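Local coordinates for protein leucyl-trna synthetase (PDB 5FOF) that probably removes wrongly attached amino acids from tRNA(Leu), as the editing domain of a cytosolic leucyl-tRNA synthetase, the enzyme that joins leucine to its tRNA, at residues D129-S134 and P156-G161. Sequence-based numbering, arbitrary orientation.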
loop_
_atom_site.group_PDB
_atom_site.type_symbol
_atom_site.label_atom_id
_atom_site.label_comp_id
_atom_site.label_asym_id
_atom_site.label_seq_id
_atom_site.Cartn_x
_atom_site.Cartn_y
_atom_site.Cartn_z
ATOM N N ASP A 129 -24.094 -13.109 3.130
ATOM C CA ASP A 129 -24.519 -13.202 1.714
ATOM C C ASP A 129 -24.611 -11.847 1.021
ATOM O O ASP A 129 -24.110 -11.695 -0.091
ATOM C CB ASP A 129 -25.857 -13.945 1.564
ATOM C CG ASP A 129 -25.734 -15.454 1.805
ATOM O OD1 ASP A 129 -24.646 -16.034 1.565
ATOM O OD2 ASP A 129 -26.744 -16.062 2.229
ATOM N N GLU A 130 -25.235 -10.870 1.671
ATOM C CA GLU A 130 -25.328 -9.503 1.115
ATOM C C GLU A 130 -23.957 -8.885 0.817
ATOM O O GLU A 130 -23.788 -8.219 -0.208
ATOM C CB GLU A 130 -26.075 -8.577 2.065
ATOM C CG GLU A 130 -27.567 -8.849 2.178
ATOM C CD GLU A 130 -28.204 -8.123 3.356
ATOM O OE1 GLU A 130 -27.520 -7.930 4.385
ATOM O OE2 GLU A 130 -29.390 -7.740 3.253
ATOM N N ILE A 131 -22.997 -9.109 1.717
ATOM C CA ILE A 131 -21.607 -8.677 1.519
ATOM C C ILE A 131 -21.025 -9.325 0.272
ATOM O O ILE A 131 -20.439 -8.642 -0.560
ATOM C CB ILE A 131 -20.706 -9.021 2.732
ATOM C CG1 ILE A 131 -21.112 -8.182 3.938
ATOM C CG2 ILE A 131 -19.226 -8.786 2.413
ATOM C CD1 ILE A 131 -20.319 -8.471 5.194
ATOM N N ILE A 132 -21.181 -10.641 0.159
ATOM C CA ILE A 132 -20.654 -11.384 -0.990
ATOM C C ILE A 132 -21.256 -10.909 -2.322
ATOM O O ILE A 132 -20.546 -10.885 -3.333
ATOM C CB ILE A 132 -20.766 -12.919 -0.782
ATOM C CG1 ILE A 132 -19.766 -13.331 0.309
ATOM C CG2 ILE A 132 -20.472 -13.692 -2.072
ATOM C CD1 ILE A 132 -19.836 -14.779 0.746
ATOM N N ASP A 133 -22.528 -10.503 -2.322
ATOM C CA ASP A 133 -23.131 -9.897 -3.525
ATOM C C ASP A 133 -22.526 -8.529 -3.833
ATOM O O ASP A 133 -21.927 -8.337 -4.889
ATOM C CB ASP A 133 -24.665 -9.756 -3.406
ATOM C CG ASP A 133 -25.404 -11.067 -3.621
ATOM O OD1 ASP A 133 -24.825 -12.023 -4.188
ATOM O OD2 ASP A 133 -26.583 -11.140 -3.219
ATOM N N SER A 134 -22.670 -7.597 -2.897
ATOM C CA SER A 134 -22.393 -6.179 -3.156
ATOM C C SER A 134 -20.914 -5.764 -3.253
ATOM O O SER A 134 -20.630 -4.631 -3.659
ATOM C CB SER A 134 -23.112 -5.316 -2.109
ATOM O OG SER A 134 -22.910 -5.821 -0.802
ATOM N N PRO A 156 -18.096 -3.049 4.343
ATOM C CA PRO A 156 -19.298 -3.209 5.167
ATOM C C PRO A 156 -18.981 -3.782 6.536
ATOM O O PRO A 156 -17.881 -4.295 6.759
ATOM C CB PRO A 156 -20.114 -4.227 4.375
ATOM C CG PRO A 156 -19.085 -5.098 3.728
ATOM C CD PRO A 156 -17.871 -4.233 3.489
ATOM N N MET A 157 -19.958 -3.712 7.437
ATOM C CA MET A 157 -19.898 -4.413 8.725
ATOM C C MET A 157 -20.809 -5.635 8.657
ATOM O O MET A 157 -21.857 -5.578 8.018
ATOM C CB MET A 157 -20.314 -3.481 9.858
ATOM C CG MET A 157 -19.700 -2.095 9.755
ATOM S SD MET A 157 -19.639 -1.246 11.342
ATOM C CE MET A 157 -19.812 0.431 10.739
ATOM N N LEU A 158 -20.389 -6.732 9.289
ATOM C CA LEU A 158 -21.131 -8.013 9.280
ATOM C C LEU A 158 -22.158 -8.098 10.411
ATOM O O LEU A 158 -21.877 -7.689 11.539
ATOM C CB LEU A 158 -20.160 -9.203 9.387
ATOM C CG LEU A 158 -20.675 -10.655 9.296
ATOM C CD1 LEU A 158 -21.375 -10.956 7.974
ATOM C CD2 LEU A 158 -19.519 -11.640 9.496
ATOM N N SER A 159 -23.330 -8.664 10.110
ATOM C CA SER A 159 -24.400 -8.835 11.102
ATOM C C SER A 159 -25.360 -9.975 10.741
ATOM O O SER A 159 -25.522 -10.292 9.571
ATOM C CB SER A 159 -25.180 -7.521 11.226
ATOM O OG SER A 159 -26.109 -7.565 12.289
ATOM N N LYS A 160 -25.965 -10.593 11.761
ATOM C CA LYS A 160 -27.145 -11.482 11.608
ATOM C C LYS A 160 -28.391 -10.838 12.240
ATOM O O LYS A 160 -29.390 -11.525 12.490
ATOM C CB LYS A 160 -26.924 -12.843 12.301
ATOM C CG LYS A 160 -25.785 -13.704 11.774
ATOM C CD LYS A 160 -25.910 -15.166 12.216
ATOM C CE LYS A 160 -25.888 -15.354 13.733
ATOM N NZ LYS A 160 -24.658 -14.824 14.398
ATOM N N GLY A 161 -28.324 -9.536 12.529
ATOM C CA GLY A 161 -29.410 -8.838 13.217
ATOM C C GLY A 161 -29.708 -9.313 14.633
ATOM O O GLY A 161 -30.848 -9.200 15.090
#
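A small apolar cluster joins the short helix 128-134 to the second strand of a two-stranded parallel sheet and the residue before it in this editing domain, with Ile131 packed against Pro156 and Leu158. The sheet is made of strands 125-126 and 157-158. The helix follows the first of these closely and turns Ile131 toward the second. The centre of the contact lies about 25 Å from the centre of the chain, yet Ile131 and Pro156 are both buried.

The longer branch of Ile131 crosses the proline ring at a slant, over its CG corner. Its CG1 sits 3.7 Å from Pro156 CG, the shortest approach between the two segments. CG2 and CD1 of Ile131 also touch the same ring carbon, each at 3.9 Å, so Pro156 CG meets all three Ile131 carbons beyond CB. The Ile131 chain is extended at its end (chi2 178°), which carries CD1 past the ring to Leu158. There Ile131 CD1 meets Leu158 CD1 at 3.9 Å, and the two side chains run at about a right angle. Leu158 reaches this point with CG anti to its backbone N (chi1 -176°). Met157 lies between the two partners in sequence, but its CB is directed away from the helix. Met126, Leu107 and Leu169 also pack on Ile131.

Each segment has its own polar bonds. Ser159 OG accepts from Gly161 N at 3.0 Å, forming an ST turn just after the strand. Glu130 OE1 accepts a hydrogen bond from Thr127 N, just before the helix. Glu130 O takes two donors from opposite faces of its carbonyl plane: Ser134 N at 3.0 Å and Ser134 OG at 2.6 Å.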